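Local atomic coordinates of dioxygenase (Pseudomonas brassicacearum, PDB entry 5V2D), a protein that probably cleaves the central double bond of lignin-derived stilbenes with molecular oxygen, using an iron ion held by four histidines. Residues Arg375-Tyr380 against Ala447-Gly452; Ala66-Tyr71 against Arg489-Leu494; Ile145-Val150 against Gly172-Asp177. All blocks are in the same frame, centred on the assembly; numbering follows the deposited sequence.

Contact 1 of 3, residues Arg375-Tyr380 against Ala447-Gly452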
ATOM      1  N   ARG A 375       1.936   4.695  -9.378  1.00 25.13           N
ATOM      2  CA  ARG A 375       3.337   5.037  -9.042  1.00 24.93           C
ATOM      3  C   ARG A 375       3.749   6.191  -9.919  1.00 27.57           C
ATOM      4  O   ARG A 375       3.627   6.090 -11.174  1.00 25.55           O
ATOM      5  CB  ARG A 375       4.210   3.842  -9.450  1.00 26.67           C
ATOM      6  CG  ARG A 375       5.707   4.016  -9.423  1.00 26.29           C
ATOM      7  CD  ARG A 375       6.176   4.231  -7.968  1.00 26.14           C
ATOM      8  NE  ARG A 375       6.006   2.953  -7.276  1.00 25.66           N
ATOM      9  CZ  ARG A 375       6.305   2.801  -5.976  1.00 29.24           C
ATOM     10  NH1 ARG A 375       6.767   3.826  -5.310  1.00 30.09           N
ATOM     11  NH2 ARG A 375       6.109   1.675  -5.356  1.00 29.26           N
ATOM     12  N   CYS A 376       4.244   7.269  -9.344  1.00 27.52           N
ATOM     13  CA  CYS A 376       4.874   8.300 -10.159  1.00 31.83           C
ATOM     14  C   CYS A 376       6.393   8.159 -10.038  1.00 30.52           C
ATOM     15  O   CYS A 376       6.893   7.429  -9.183  1.00 28.33           O
ATOM     16  CB  CYS A 376       4.438   9.693  -9.745  1.00 33.26           C
ATOM     17  SG  CYS A 376       4.973  10.159  -8.152  1.00 38.47           S
ATOM     18  N   ASP A 377       7.097   8.926 -10.842  1.00 29.47           N
ATOM     19  CA  ASP A 377       8.539   9.012 -10.768  1.00 29.71           C
ATOM     20  C   ASP A 377       8.898   9.590  -9.387  1.00 30.49           C
ATOM     21  O   ASP A 377       8.467  10.715  -9.105  1.00 30.52           O
ATOM     22  CB  ASP A 377       9.012   9.917 -11.924  1.00 28.91           C
ATOM     23  CG  ASP A 377      10.526   9.992 -12.088  1.00 29.05           C
ATOM     24  OD1 ASP A 377      11.265   9.903 -11.090  1.00 27.76           O
ATOM     25  OD2 ASP A 377      10.958  10.249 -13.261  1.00 27.48           O
ATOM     26  N   ASP A 378       9.666   8.854  -8.561  1.00 28.38           N
ATOM     27  CA  ASP A 378      10.045   9.329  -7.222  1.00 32.75           C
ATOM     28  C   ASP A 378      10.637  10.726  -7.208  1.00 30.11           C
ATOM     29  O   ASP A 378      10.532  11.482  -6.230  1.00 27.25           O
ATOM     30  CB  ASP A 378      11.089   8.404  -6.578  1.00 37.46           C
ATOM     31  CG  ASP A 378      10.485   7.091  -6.081  1.00 44.28           C
ATOM     32  OD1 ASP A 378       9.280   7.037  -5.842  1.00 51.53           O
ATOM     33  OD2 ASP A 378      11.232   6.089  -5.913  1.00 46.35           O
ATOM     34  N   ARG A 379      11.308  11.098  -8.301  1.00 29.38           N
ATOM     35  CA  ARG A 379      11.974  12.397  -8.368  1.00 28.19           C
ATOM     36  C   ARG A 379      11.007  13.554  -8.522  1.00 29.38           C
ATOM     37  O   ARG A 379      11.413  14.673  -8.356  1.00 27.92           O
ATOM     38  CB  ARG A 379      13.007  12.409  -9.469  1.00 32.20           C
ATOM     39  CG  ARG A 379      14.095  11.304  -9.308  1.00 30.24           C
ATOM     40  CD  ARG A 379      14.878  11.156 -10.607  1.00 34.09           C
ATOM     41  NE  ARG A 379      14.022  10.785 -11.726  1.00 34.09           N
ATOM     42  CZ  ARG A 379      14.382  10.901 -13.016  1.00 35.21           C
ATOM     43  NH1 ARG A 379      15.578  11.401 -13.325  1.00 34.94           N
ATOM     44  NH2 ARG A 379      13.518  10.624 -14.029  1.00 33.33           N
ATOM     45  N   TYR A 380       9.706  13.281  -8.760  1.00 27.28           N
ATOM     46  CA  TYR A 380       8.682  14.290  -8.979  1.00 28.75           C
ATOM     47  C   TYR A 380       7.586  14.279  -7.927  1.00 29.47           C
ATOM     48  O   TYR A 380       6.539  14.952  -8.078  1.00 27.22           O
ATOM     49  CB  TYR A 380       8.046  14.023 -10.381  1.00 29.33           C
ATOM     50  CG  TYR A 380       9.020  14.393 -11.456  1.00 30.68           C
ATOM     51  CD1 TYR A 380      10.129  13.588 -11.748  1.00 30.10           C
ATOM     52  CD2 TYR A 380       8.902  15.621 -12.111  1.00 33.18           C
ATOM     53  CE1 TYR A 380      11.057  13.972 -12.702  1.00 31.93           C
ATOM     54  CE2 TYR A 380       9.809  16.013 -13.071  1.00 35.12           C
ATOM     55  CZ  TYR A 380      10.885  15.189 -13.347  1.00 33.92           C
ATOM     56  OH  TYR A 380      11.792  15.567 -14.261  1.00 37.96           O
ATOM     57  N   ALA A 447      17.879  11.374 -16.409  1.00 43.49           N
ATOM     58  CA  ALA A 447      16.820  11.059 -17.315  1.00 37.72           C
ATOM     59  C   ALA A 447      15.627  11.978 -17.083  1.00 39.42           C
ATOM     60  O   ALA A 447      15.331  12.330 -15.949  1.00 34.43           O
ATOM     61  CB  ALA A 447      16.425   9.611 -17.154  1.00 38.62           C
ATOM     62  N   GLU A 448      14.950  12.309 -18.170  1.00 35.69           N
ATOM     63  CA  GLU A 448      13.693  13.040 -18.089  1.00 37.51           C
ATOM     64  C   GLU A 448      12.662  12.217 -17.278  1.00 33.23           C
ATOM     65  O   GLU A 448      12.828  11.003 -16.996  1.00 29.66           O
ATOM     66  CB  GLU A 448      13.162  13.358 -19.512  1.00 45.61           C
ATOM     67  CG  GLU A 448      13.357  14.754 -20.231  1.00 59.77           C
ATOM     68  CD  GLU A 448      14.651  15.614 -19.905  1.00 69.98           C
ATOM     69  OE1 GLU A 448      14.868  16.000 -18.710  1.00 69.22           O
ATOM     70  OE2 GLU A 448      15.438  15.950 -20.853  1.00 77.30           O
ATOM     71  N   GLU A 449      11.596  12.927 -16.897  1.00 30.72           N
ATOM     72  CA  GLU A 449      10.521  12.324 -16.098  1.00 30.45           C
ATOM     73  C   GLU A 449      10.029  11.028 -16.739  1.00 30.34           C
ATOM     74  O   GLU A 449       9.673  11.004 -17.917  1.00 26.83           O
ATOM     75  CB  GLU A 449       9.296  13.277 -15.913  1.00 31.32           C
ATOM     76  CG  GLU A 449       8.318  12.696 -14.898  1.00 32.20           C
ATOM     77  CD  GLU A 449       6.936  13.379 -14.859  1.00 35.98           C
ATOM     78  OE1 GLU A 449       6.792  14.453 -15.455  1.00 34.77           O
ATOM     79  OE2 GLU A 449       6.003  12.820 -14.245  1.00 33.88           O
ATOM     80  N   ALA A 450       9.989   9.961 -15.938  1.00 29.46           N
ATOM     81  CA  ALA A 450       9.359   8.686 -16.314  1.00 30.41           C
ATOM     82  C   ALA A 450      10.089   7.999 -17.445  1.00 29.47           C
ATOM     83  O   ALA A 450       9.506   7.101 -18.110  1.00 29.91           O
ATOM     84  CB  ALA A 450       7.868   8.824 -16.688  1.00 31.19           C
ATOM     85  N   ASP A 451      11.366   8.343 -17.613  1.00 28.11           N
ATOM     86  CA  ASP A 451      12.171   7.658 -18.651  1.00 29.15           C
ATOM     87  C   ASP A 451      13.059   6.654 -17.930  1.00 26.21           C
ATOM     88  O   ASP A 451      13.993   7.045 -17.235  1.00 26.37           O
ATOM     89  CB  ASP A 451      12.979   8.681 -19.452  1.00 30.28           C
ATOM     90  CG  ASP A 451      13.907   8.042 -20.494  1.00 31.36           C
ATOM     91  OD1 ASP A 451      13.644   6.885 -20.875  1.00 30.17           O
ATOM     92  OD2 ASP A 451      14.792   8.759 -20.964  1.00 32.80           O
ATOM     93  N   GLY A 452      12.714   5.394 -18.074  1.00 25.99           N
ATOM     94  CA  GLY A 452      13.436   4.353 -17.410  1.00 27.46           C
ATOM     95  C   GLY A 452      12.720   3.027 -17.467  1.00 28.60           C
ATOM     96  O   GLY A 452      12.171   2.665 -18.483  1.00 26.24           O
TER
HETATM   97  O   HOH W   1       5.875  10.628 -12.833  1.00 31.67           O
HETATM   98  O   HOH W   2      14.165  14.212 -14.341  1.00 44.99           O
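Asp377 OD2 is gripped from both segments: Ala450 N comes in on its anti lone pair at 2.9 Å, nearly straight at 172°, while Arg379 NH2 takes the syn lone pair at 2.7 Å. Arg379 NE completes the side-on pairing at the syn lone pair of OD1, in the guanidinium plane. OD1 also accepts from Arg379 N, closing an Asx turn. With its rotation fixed by the carboxylate, the Arg379 guanidinium turns to the loop 447-452, NH1 reaching Ala447 O at 2.8 Å and NH2 Glu448 O at 3.1 Å. That loop holds a type II turn, Glu448 to Asp451, before strand 452-460, and the Asx turn follows strand 371-375, so the bonds join two neighbouring blades of the beta-propeller. Arg379 NH2 and Asp451 N approach Glu448 O from opposite faces. Glu449 lies over one face of the Tyr380 ring, CG 3.6 Å from the centroid and the carboxylate nearly parallel to it, at 17°. With CG anti to the backbone N (chi1 -171°), the carboxylate stays over the ring while OE1 accepts from Ala386 N, and water 1 links OE2 to Asp377 N. Water 2 bridges Tyr380 OH and Ala447 O.

Contact 2 of 3, residues Ala66-Tyr71 against Arg489-Leu494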
ATOM      1  N   ALA A  66       4.594  -8.218   1.715  1.00 20.38           N
ATOM      2  CA  ALA A  66       3.375  -8.944   1.570  1.00 19.76           C
ATOM      3  C   ALA A  66       2.828  -9.427   2.926  1.00 21.23           C
ATOM      4  O   ALA A  66       3.530 -10.065   3.653  1.00 20.84           O
ATOM      5  CB  ALA A  66       3.583 -10.143   0.698  1.00 19.52           C
ATOM      6  N   PRO A  67       1.535  -9.272   3.123  1.00 21.54           N
ATOM      7  CA  PRO A  67       0.895 -10.053   4.171  1.00 21.05           C
ATOM      8  C   PRO A  67       1.020 -11.528   3.854  1.00 20.94           C
ATOM      9  O   PRO A  67       0.786 -11.925   2.709  1.00 19.49           O
ATOM     10  CB  PRO A  67      -0.569  -9.592   4.120  1.00 21.82           C
ATOM     11  CG  PRO A  67      -0.548  -8.318   3.376  1.00 21.99           C
ATOM     12  CD  PRO A  67       0.575  -8.424   2.391  1.00 23.44           C
ATOM     13  N   ASP A  68       1.455 -12.326   4.812  1.00 20.36           N
ATOM     14  CA  ASP A  68       1.654 -13.742   4.570  1.00 22.86           C
ATOM     15  C   ASP A  68       1.520 -14.480   5.938  1.00 22.53           C
ATOM     16  O   ASP A  68       2.498 -14.646   6.668  1.00 24.43           O
ATOM     17  CB  ASP A  68       3.005 -13.982   3.931  1.00 22.64           C
ATOM     18  CG  ASP A  68       3.126 -15.371   3.255  1.00 24.46           C
ATOM     19  OD1 ASP A  68       4.179 -15.585   2.620  1.00 25.33           O
ATOM     20  OD2 ASP A  68       2.164 -16.229   3.277  1.00 25.38           O
ATOM     21  N   PRO A  69       0.319 -14.851   6.322  1.00 23.86           N
ATOM     22  CA  PRO A  69       0.083 -15.280   7.754  1.00 23.58           C
ATOM     23  C   PRO A  69       0.851 -16.464   8.137  1.00 24.79           C
ATOM     24  O   PRO A  69       0.845 -17.464   7.451  1.00 22.55           O
ATOM     25  CB  PRO A  69      -1.418 -15.554   7.867  1.00 27.04           C
ATOM     26  CG  PRO A  69      -1.912 -15.447   6.501  1.00 29.16           C
ATOM     27  CD  PRO A  69      -0.895 -14.918   5.506  1.00 26.07           C
ATOM     28  N   GLN A  70       1.581 -16.363   9.268  1.00 23.97           N
ATOM     29  CA  GLN A  70       2.408 -17.431   9.721  1.00 23.40           C
ATOM     30  C   GLN A  70       1.558 -18.629  10.109  1.00 23.94           C
ATOM     31  O   GLN A  70       1.978 -19.770   9.882  1.00 24.34           O
ATOM     32  CB  GLN A  70       3.226 -17.011  10.933  1.00 24.68           C
ATOM     33  CG  GLN A  70       4.067 -18.102  11.586  1.00 24.17           C
ATOM     34  CD  GLN A  70       5.265 -18.452  10.780  1.00 23.96           C
ATOM     35  OE1 GLN A  70       6.353 -17.975  11.050  1.00 23.86           O
ATOM     36  NE2 GLN A  70       5.056 -19.319   9.736  1.00 22.23           N
ATOM     37  N   TYR A  71       0.413 -18.390  10.710  1.00 22.21           N
ATOM     38  CA  TYR A  71      -0.504 -19.477  11.092  1.00 23.56           C
ATOM     39  C   TYR A  71      -1.923 -19.302  10.589  1.00 22.02           C
ATOM     40  O   TYR A  71      -2.369 -18.170  10.369  1.00 23.15           O
ATOM     41  CB  TYR A  71      -0.579 -19.553  12.632  1.00 21.98           C
ATOM     42  CG  TYR A  71       0.690 -20.054  13.289  1.00 22.16           C
ATOM     43  CD1 TYR A  71       1.057 -21.368  13.258  1.00 21.85           C
ATOM     44  CD2 TYR A  71       1.568 -19.144  13.901  1.00 22.78           C
ATOM     45  CE1 TYR A  71       2.230 -21.821  13.842  1.00 22.77           C
ATOM     46  CE2 TYR A  71       2.765 -19.554  14.461  1.00 22.56           C
ATOM     47  CZ  TYR A  71       3.102 -20.897  14.452  1.00 22.43           C
ATOM     48  OH  TYR A  71       4.272 -21.249  15.068  1.00 22.51           O
ATOM     49  N   ARG A 489       6.344 -19.488  -5.904  1.00 24.81           N
ATOM     50  CA  ARG A 489       5.239 -18.538  -6.034  1.00 25.29           C
ATOM     51  C   ARG A 489       5.283 -17.415  -4.958  1.00 25.49           C
ATOM     52  O   ARG A 489       5.329 -17.679  -3.746  1.00 25.07           O
ATOM     53  CB  ARG A 489       3.900 -19.258  -5.863  1.00 25.48           C
ATOM     54  CG  ARG A 489       2.676 -18.363  -5.958  1.00 27.15           C
ATOM     55  CD  ARG A 489       1.418 -19.207  -5.675  1.00 29.44           C
ATOM     56  NE  ARG A 489       1.476 -19.814  -4.362  1.00 29.11           N
ATOM     57  CZ  ARG A 489       1.035 -19.244  -3.245  1.00 29.78           C
ATOM     58  NH1 ARG A 489       0.351 -18.074  -3.220  1.00 29.27           N
ATOM     59  NH2 ARG A 489       1.208 -19.959  -2.101  1.00 28.73           N
ATOM     60  N   MET A 490       5.214 -16.201  -5.430  1.00 24.79           N
ATOM     61  CA  MET A 490       5.149 -15.024  -4.549  1.00 25.08           C
ATOM     62  C   MET A 490       3.662 -14.789  -4.302  1.00 26.17           C
ATOM     63  O   MET A 490       2.892 -14.509  -5.252  1.00 25.16           O
ATOM     64  CB  MET A 490       5.737 -13.801  -5.268  1.00 26.32           C
ATOM     65  CG  MET A 490       7.222 -13.922  -5.635  1.00 28.32           C
ATOM     66  SD  MET A 490       8.397 -13.947  -4.275  1.00 28.61           S
ATOM     67  CE  MET A 490       8.380 -12.222  -3.873  1.00 27.03           C
ATOM     68  N   ARG A 491       3.292 -14.750  -3.032  1.00 22.78           N
ATOM     69  CA  ARG A 491       1.909 -14.355  -2.669  1.00 24.31           C
ATOM     70  C   ARG A 491       1.675 -12.883  -3.062  1.00 22.00           C
ATOM     71  O   ARG A 491       2.584 -12.078  -3.134  1.00 21.69           O
ATOM     72  CB  ARG A 491       1.714 -14.533  -1.164  1.00 24.85           C
ATOM     73  CG  ARG A 491       0.299 -14.488  -0.706  1.00 25.42           C
ATOM     74  CD  ARG A 491       0.226 -14.945   0.777  1.00 24.30           C
ATOM     75  NE  ARG A 491      -1.185 -15.227   1.125  1.00 24.51           N
ATOM     76  CZ  ARG A 491      -1.971 -14.460   1.897  1.00 24.72           C
ATOM     77  NH1 ARG A 491      -3.237 -14.848   2.097  1.00 26.20           N
ATOM     78  NH2 ARG A 491      -1.556 -13.308   2.468  1.00 23.31           N
ATOM     79  N   MET A 492       0.434 -12.542  -3.261  1.00 22.87           N
ATOM     80  CA  MET A 492       0.064 -11.133  -3.493  1.00 23.05           C
ATOM     81  C   MET A 492       0.619 -10.286  -2.400  1.00 21.99           C
ATOM     82  O   MET A 492       0.588 -10.695  -1.246  1.00 22.02           O
ATOM     83  CB  MET A 492      -1.451 -10.995  -3.662  1.00 24.47           C
ATOM     84  CG  MET A 492      -1.958  -9.606  -3.935  1.00 27.20           C
ATOM     85  SD  MET A 492      -1.276  -9.024  -5.509  1.00 32.72           S
ATOM     86  CE  MET A 492      -1.960  -7.413  -5.649  1.00 38.18           C
ATOM     87  N   SER A 493       1.101  -9.104  -2.751  1.00 19.91           N
ATOM     88  CA  SER A 493       1.764  -8.196  -1.869  1.00 20.09           C
ATOM     89  C   SER A 493       0.951  -6.924  -1.707  1.00 20.58           C
ATOM     90  O   SER A 493      -0.097  -6.677  -2.383  1.00 22.82           O
ATOM     91  CB  SER A 493       3.179  -7.849  -2.355  1.00 20.56           C
ATOM     92  OG  SER A 493       3.933  -9.060  -2.655  1.00 22.67           O
ATOM     93  N   LEU A 494       1.446  -6.078  -0.852  1.00 21.56           N
ATOM     94  CA  LEU A 494       1.012  -4.720  -0.795  1.00 22.17           C
ATOM     95  C   LEU A 494       2.106  -3.825  -1.385  1.00 23.41           C
ATOM     96  O   LEU A 494       2.480  -4.030  -2.557  1.00 24.79           O
ATOM     97  CB  LEU A 494       0.537  -4.385   0.613  1.00 22.87           C
ATOM     98  CG  LEU A 494      -0.810  -4.965   1.010  1.00 23.18           C
ATOM     99  CD1 LEU A 494      -1.111  -4.744   2.533  1.00 22.45           C
ATOM    100  CD2 LEU A 494      -1.955  -4.479   0.152  1.00 24.64           C
TER
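Arg491 reaches across to Pro67, Asp68 and Pro69 with a chain extended from CG to NE. Its CB points toward the strand end, and CG, anti to the backbone N (chi1 -166°), carries the chain on past Asp68. CD is the first atom to touch, 3.4 Å from Asp68 OD2. NE lies 4.1 Å from the same oxygen, which sits well out of the guanidinium plane, so any attraction is probably electrostatic alone; the carboxylate is held instead by Ser39 N and Arg40 N, with a salt bridge to Arg101. Pro69 CD rests over one guanidinium face, toward the rim and nearest NH2. At the tip NH2 donates to Pro67 O at 2.7 Å, the oxygen within the guanidinium plane but the nitrogen well above the carbonyl plane. NH1 turns to Tyr36 O. With an alanine in its place, Pro67 O and Tyr36 O would probably lose this donor, and a gap would be likely to open under Pro69.

The segment 489-494 links strand 482-486 to strand 496-500, which pairs with strand 60-67 in a propeller sheet, where the end of the chain returns beside an early strand. Ala66 CB nestles against Ser493 OG at 3.5 Å and Met492 O at 3.6 Å; the hydroxyl has its hydrogen bond with Gln436, whereas Met492 O is buried with no polar partner. Pro67 CG meets Leu494 CD1 at 3.7 Å, the side chains crossing at about a right angle. Leu494, its side chain about 6 Å from the iron, directly precedes the metal ligand His495.

Contact 3 of 3, residues Ile145-Val150 against Gly172-Asp177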
ATOM      1  N   ILE A 145       9.945   1.370   3.273  1.00 23.21           N
ATOM      2  CA  ILE A 145      10.663   2.537   2.753  1.00 24.30           C
ATOM      3  C   ILE A 145      12.014   2.645   3.419  1.00 24.31           C
ATOM      4  O   ILE A 145      12.123   2.363   4.603  1.00 26.25           O
ATOM      5  CB  ILE A 145       9.843   3.828   2.966  1.00 27.46           C
ATOM      6  CG1 ILE A 145      10.284   4.894   2.020  1.00 28.94           C
ATOM      7  CG2 ILE A 145       9.919   4.352   4.416  1.00 30.17           C
ATOM      8  CD1 ILE A 145       9.407   6.112   2.029  1.00 35.07           C
ATOM      9  N   PRO A 146      13.070   3.008   2.666  1.00 25.66           N
ATOM     10  CA  PRO A 146      14.368   3.260   3.322  1.00 26.67           C
ATOM     11  C   PRO A 146      14.356   4.589   4.050  1.00 24.83           C
ATOM     12  O   PRO A 146      13.856   5.564   3.544  1.00 24.71           O
ATOM     13  CB  PRO A 146      15.394   3.365   2.132  1.00 26.72           C
ATOM     14  CG  PRO A 146      14.659   2.896   0.964  1.00 25.54           C
ATOM     15  CD  PRO A 146      13.189   3.197   1.225  1.00 26.08           C
ATOM     16  N   HIS A 147      14.925   4.607   5.240  1.00 26.69           N
ATOM     17  CA  HIS A 147      15.021   5.874   6.008  1.00 28.59           C
ATOM     18  C   HIS A 147      16.142   5.738   7.046  1.00 29.69           C
ATOM     19  O   HIS A 147      16.210   4.782   7.811  1.00 27.36           O
ATOM     20  CB  HIS A 147      13.681   6.219   6.675  1.00 29.24           C
ATOM     21  CG  HIS A 147      13.798   7.295   7.714  1.00 29.84           C
ATOM     22  ND1 HIS A 147      13.985   8.624   7.367  1.00 27.40           N
ATOM     23  CD2 HIS A 147      13.828   7.228   9.074  1.00 27.71           C
ATOM     24  CE1 HIS A 147      14.063   9.342   8.486  1.00 29.34           C
ATOM     25  NE2 HIS A 147      13.980   8.530   9.535  1.00 29.28           N
ATOM     26  N   ASN A 148      17.071   6.715   7.015  1.00 31.47           N
ATOM     27  CA  ASN A 148      18.120   6.855   8.040  1.00 30.15           C
ATOM     28  C   ASN A 148      18.847   5.563   8.302  1.00 29.70           C
ATOM     29  O   ASN A 148      19.008   5.123   9.465  1.00 31.87           O
ATOM     30  CB  ASN A 148      17.426   7.368   9.330  1.00 31.68           C
ATOM     31  CG  ASN A 148      18.386   7.876  10.378  1.00 33.77           C
ATOM     32  OD1 ASN A 148      19.506   8.233  10.062  1.00 34.66           O
ATOM     33  ND2 ASN A 148      17.917   7.916  11.655  1.00 35.44           N
ATOM     34  N   GLY A 149      19.244   4.900   7.235  1.00 28.56           N
ATOM     35  CA  GLY A 149      20.112   3.751   7.323  1.00 30.52           C
ATOM     36  C   GLY A 149      19.442   2.409   7.612  1.00 30.50           C
ATOM     37  O   GLY A 149      20.107   1.396   7.763  1.00 31.42           O
ATOM     38  N   VAL A 150      18.111   2.418   7.714  1.00 29.27           N
ATOM     39  CA  VAL A 150      17.348   1.185   7.837  1.00 27.03           C
ATOM     40  C   VAL A 150      16.222   1.110   6.808  1.00 27.04           C
ATOM     41  O   VAL A 150      15.887   2.085   6.120  1.00 25.29           O
ATOM     42  CB  VAL A 150      16.785   0.993   9.284  1.00 27.46           C
ATOM     43  CG1 VAL A 150      17.897   0.997  10.295  1.00 28.24           C
ATOM     44  CG2 VAL A 150      15.753   2.024   9.657  1.00 25.52           C
ATOM     45  N   GLY A 172      13.946  -4.011  15.308  1.00 30.85           N
ATOM     46  CA  GLY A 172      13.045  -3.704  16.463  1.00 30.22           C
ATOM     47  C   GLY A 172      12.101  -2.611  16.014  1.00 28.75           C
ATOM     48  O   GLY A 172      12.192  -2.064  14.889  1.00 26.76           O
ATOM     49  N   GLU A 173      11.196  -2.272  16.888  1.00 27.04           N
ATOM     50  CA  GLU A 173      10.296  -1.178  16.670  1.00 29.23           C
ATOM     51  C   GLU A 173      11.129   0.082  16.506  1.00 31.21           C
ATOM     52  O   GLU A 173      12.055   0.324  17.246  1.00 27.94           O
ATOM     53  CB  GLU A 173       9.324  -1.028  17.827  1.00 31.65           C
ATOM     54  CG  GLU A 173       8.317   0.061  17.590  1.00 34.30           C
ATOM     55  CD  GLU A 173       7.321   0.228  18.762  1.00 39.23           C
ATOM     56  OE1 GLU A 173       7.843   0.623  19.846  1.00 46.56           O
ATOM     57  OE2 GLU A 173       6.058   0.053  18.617  1.00 34.70           O
ATOM     58  N   TRP A 174      10.787   0.888  15.540  1.00 30.43           N
ATOM     59  CA  TRP A 174      11.493   2.151  15.312  1.00 31.07           C
ATOM     60  C   TRP A 174      10.696   3.304  15.888  1.00 28.83           C
ATOM     61  O   TRP A 174       9.614   3.621  15.434  1.00 31.76           O
ATOM     62  CB  TRP A 174      11.722   2.387  13.800  1.00 28.09           C
ATOM     63  CG  TRP A 174      12.754   3.355  13.463  1.00 28.18           C
ATOM     64  CD1 TRP A 174      12.560   4.597  13.002  1.00 30.58           C
ATOM     65  CD2 TRP A 174      14.156   3.189  13.548  1.00 31.14           C
ATOM     66  NE1 TRP A 174      13.756   5.224  12.736  1.00 28.85           N
ATOM     67  CE2 TRP A 174      14.759   4.398  13.084  1.00 30.47           C
ATOM     68  CE3 TRP A 174      14.981   2.139  13.963  1.00 32.99           C
ATOM     69  CZ2 TRP A 174      16.139   4.592  13.033  1.00 31.23           C
ATOM     70  CZ3 TRP A 174      16.361   2.323  13.915  1.00 31.25           C
ATOM     71  CH2 TRP A 174      16.919   3.527  13.421  1.00 33.59           C
ATOM     72  N   THR A 175      11.273   3.970  16.872  1.00 29.19           N
ATOM     73  CA  THR A 175      10.574   5.104  17.576  1.00 32.80           C
ATOM     74  C   THR A 175      11.022   6.467  17.073  1.00 32.49           C
ATOM     75  O   THR A 175      10.549   7.465  17.529  1.00 34.33           O
ATOM     76  CB  THR A 175      10.891   5.049  19.116  1.00 34.24           C
ATOM     77  OG1 THR A 175      12.287   5.268  19.247  1.00 35.01           O
ATOM     78  CG2 THR A 175      10.585   3.680  19.711  1.00 34.98           C
ATOM     79  N   PHE A 176      11.900   6.502  16.096  1.00 33.16           N
ATOM     80  CA  PHE A 176      12.536   7.739  15.568  1.00 33.54           C
ATOM     81  C   PHE A 176      13.229   8.470  16.736  1.00 34.08           C
ATOM     82  O   PHE A 176      12.910   9.640  17.001  1.00 35.79           O
ATOM     83  CB  PHE A 176      11.545   8.649  14.820  1.00 31.96           C
ATOM     84  CG  PHE A 176      10.885   7.981  13.636  1.00 30.84           C
ATOM     85  CD1 PHE A 176       9.753   7.181  13.809  1.00 30.57           C
ATOM     86  CD2 PHE A 176      11.418   8.156  12.385  1.00 31.30           C
ATOM     87  CE1 PHE A 176       9.137   6.596  12.699  1.00 30.59           C
ATOM     88  CE2 PHE A 176      10.840   7.538  11.269  1.00 32.24           C
ATOM     89  CZ  PHE A 176       9.660   6.788  11.436  1.00 30.79           C
ATOM     90  N   ASP A 177      14.090   7.754  17.404  1.00 34.29           N
ATOM     91  CA  ASP A 177      14.831   8.274  18.593  1.00 40.07           C
ATOM     92  C   ASP A 177      13.929   8.915  19.649  1.00 41.05           C
ATOM     93  O   ASP A 177      14.258   9.955  20.169  1.00 43.92           O
ATOM     94  CB  ASP A 177      15.908   9.281  18.107  1.00 42.38           C
ATOM     95  CG  ASP A 177      16.930   8.636  17.184  1.00 46.33           C
ATOM     96  OD1 ASP A 177      17.127   9.011  15.976  1.00 50.19           O
ATOM     97  OD2 ASP A 177      17.535   7.662  17.653  1.00 50.86           O
TER
HETATM   98  O   HOH W   3      14.934   7.766  12.017  1.00 27.82           O
HETATM   99  O   HOH W   4      19.169   7.770  14.412  1.00 43.29           O
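His147 meets both aromatic residues of 172-177. Its CG stands anti to the backbone N (chi1 166°), which carries the imidazole across to Phe176, where His147 CD2 comes 3.7 Å from Phe176 CE2. The two rings are inclined at 48°. Trp174 NE1 lies near the plane of the imidazole at its edge, but 4.2 Å from His147 CD2, and the polar link is made by water 3. This water lies at the edge of the indole, accepts from Trp174 NE1 at 2.9 Å and from Asn148 ND2, and is also hydrogen-bonded to His147 NE2, so one molecule joins three side chains where no direct hydrogen bond crosses between the segments.

Asn148 adds a second bridge: ND2 donates to water 4, which in turn donates to Asp177 OD1. Its amide stands at the indole edge, steeply inclined to it, ND2 being 4.0 Å from Trp174 CZ2, while Asn148 CB lies over one face of the imidazole, toward its rim. Asn148 and Gly149, both at positive phi, form the corners of the type I' turn from His147 to Val150, a tight beta hairpin in which His147 and Val150 exchange two backbone hydrogen bonds.

Val150 makes a CH-pi contact: CG2 sits 4.1 Å over the six-membered ring of Trp174, only 3° off its normal, and CG1 is as close to CH2. Trp174 CD1 in turn lies over the centre of the Phe176 ring.

Strands 143-147 and 170-173 are the outer strands of one four-stranded antiparallel blade, and the side chains of the 147-150 turn and of the loop after strand 170-173 meet over Leu152 and Ala162 of the inner strands. Leu198 of strand 198-203, in the next blade, packs on His147 and Phe176, and Phe185 stacks on Phe176.

From the N terminus, the chain first passes 66-71, at the end of strand 60-67, whose partner in contact 2 arrives only at 489-494, more than 400 residues later. Contact 2 therefore closes the longest loop, bringing the last part of the chain back to an early strand. Both other contacts lie within that span and follow one another without crossing. Contact 3 comes first and closes a short loop inside a single blade, from 145-150 to 172-177. Contact 1, from 375-380 to 447-452, joins two neighbouring antiparallel sheets late in the chain. No two contacts touch: their centres lie about 23 to 28 Å apart.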